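Local structure of phospholyase (Arthrobacter aurescens, 5G4I) at residues G429-E432 with L433-S437. The protein is a pyridoxal-phosphate-dependent phospholyase homologous to the class III transaminases. Residues are numbered along the deposited sequence; the frame is centred on the assembly and turned at random. Where two conformers were deposited one is given.
Sequences GQLE and LSLAS
Leu431 and Leu435 meet one turn apart on the buried side of helix 421-436, the last helix of this class III aminotransferase-type fold, and illustrate how an alpha-helix buries one side against its neighbours. Four successive i to i+4 backbone hydrogen bonds run along its last two turns. Ser434 N to Gln430 O is the shortest at 2.8 Å, and Leu435 N to Leu431 O is the straightest, with 172° at the hydrogen. The last of the four, from Ala436 N to Glu432 O, bends to 148°; the bonds from Ser437 N to Leu433 O and Ser434 O are weak.

The apolar contact is a single one, CG of Leu431 to CD1 of Leu435 at 4.2 Å. The CB of Leu431 leads away from residues 433-437, but with CG anti to the backbone nitrogen (chi1 176°) the end of the side chain comes nearer to them, and CG meets the leucine one turn on. Both leucines also pack on helix 334-355, and Leu431 reaches strand 410-413 as well.

Beside the leucines, two polar side chains bind outward partners: Ser434 OG is hydrogen-bonded to Asp393 and Gln430 OE1 to Arg397, tying the helix to helix 384-396 and the loop after it. On the outer side, Leu433 lies back over the preceding turn. Its CG sits 3.4 Å from Gly429 O, and its CD1 approaches Gln430 NE2 at 4.1 Å.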
loop_
_atom_site.group_PDB
_atom_site.type_symbol
_atom_site.label_atom_id
_atom_site.label_comp_id
_atom_site.label_asym_id
_atom_site.label_seq_id
_atom_site.Cartn_x
_atom_site.Cartn_y
_atom_site.Cartn_z
ATOM N N GLY A 429 -27.204 -2.835 -27.071
ATOM C CA GLY A 429 -28.558 -2.351 -27.544
ATOM C C GLY A 429 -28.911 -0.989 -26.896
ATOM O O GLY A 429 -29.351 -0.042 -27.568
ATOM N N GLN A 430 -28.629 -0.848 -25.591
ATOM C CA GLN A 430 -28.839 0.482 -24.950
ATOM C C GLN A 430 -27.903 1.530 -25.516
ATOM O O GLN A 430 -28.345 2.694 -25.728
ATOM C CB GLN A 430 -28.706 0.334 -23.416
ATOM C CG GLN A 430 -29.746 -0.490 -22.781
ATOM C CD GLN A 430 -31.199 -0.093 -23.088
ATOM O OE1 GLN A 430 -31.610 1.025 -22.770
ATOM N NE2 GLN A 430 -31.964 -0.973 -23.751
ATOM N N LEU A 431 -26.666 1.189 -25.866
ATOM C CA LEU A 431 -25.736 2.108 -26.426
ATOM C C LEU A 431 -26.207 2.626 -27.770
ATOM O O LEU A 431 -26.168 3.864 -28.050
ATOM C CB LEU A 431 -24.332 1.498 -26.544
ATOM C CG LEU A 431 -23.245 2.349 -27.233
ATOM C CD1 LEU A 431 -23.027 3.647 -26.441
ATOM C CD2 LEU A 431 -21.947 1.572 -27.386
ATOM N N GLU A 432 -26.675 1.698 -28.635
ATOM C CA GLU A 432 -27.280 2.127 -29.932
ATOM C C GLU A 432 -28.482 3.046 -29.786
ATOM O O GLU A 432 -28.524 4.052 -30.512
ATOM C CB GLU A 432 -27.702 0.924 -30.766
ATOM C CG GLU A 432 -26.490 0.174 -31.250
ATOM C CD GLU A 432 -26.812 -0.582 -32.662
ATOM O OE1 GLU A 432 -26.842 0.127 -33.693
ATOM O OE2 GLU A 432 -26.955 -1.734 -32.587
ATOM N N LEU A 433 -29.370 2.751 -28.872
ATOM C CA LEU A 433 -30.511 3.613 -28.620
ATOM C C LEU A 433 -30.097 4.977 -28.058
ATOM O O LEU A 433 -30.628 6.059 -28.440
ATOM C CB LEU A 433 -31.520 2.912 -27.749
ATOM C CG LEU A 433 -32.184 1.642 -28.370
ATOM C CD1 LEU A 433 -32.898 0.893 -27.316
ATOM C CD2 LEU A 433 -33.064 1.944 -29.596
ATOM N N SER A 434 -29.113 4.984 -27.172
ATOM C CA SER A 434 -28.554 6.238 -26.674
ATOM C C SER A 434 -27.923 7.114 -27.782
ATOM O O SER A 434 -28.161 8.363 -27.854
ATOM C CB SER A 434 -27.595 5.879 -25.476
ATOM O OG SER A 434 -27.268 7.127 -24.780
ATOM N N LEU A 435 -27.083 6.570 -28.636
ATOM C CA LEU A 435 -26.470 7.223 -29.786
ATOM C C LEU A 435 -27.578 7.834 -30.688
ATOM O O LEU A 435 -27.459 8.997 -31.180
ATOM C CB LEU A 435 -25.556 6.311 -30.571
ATOM C CG LEU A 435 -24.202 6.043 -29.910
ATOM C CD1 LEU A 435 -23.568 4.848 -30.598
ATOM C CD2 LEU A 435 -23.242 7.207 -29.965
ATOM N N ALA A 436 -28.629 7.056 -30.888
ATOM C CA ALA A 436 -29.663 7.517 -31.805
ATOM C C ALA A 436 -30.383 8.734 -31.233
ATOM O O ALA A 436 -30.943 9.500 -32.017
ATOM C CB ALA A 436 -30.623 6.392 -32.122
ATOM N N SER A 437 -30.389 8.930 -29.921
ATOM C CA SER A 437 -31.004 10.066 -29.260
ATOM C C SER A 437 -30.178 11.375 -29.314
ATOM O O SER A 437 -30.685 12.457 -28.899
ATOM C CB SER A 437 -31.211 9.730 -27.795
ATOM O OG SER A 437 -32.364 8.971 -27.616
#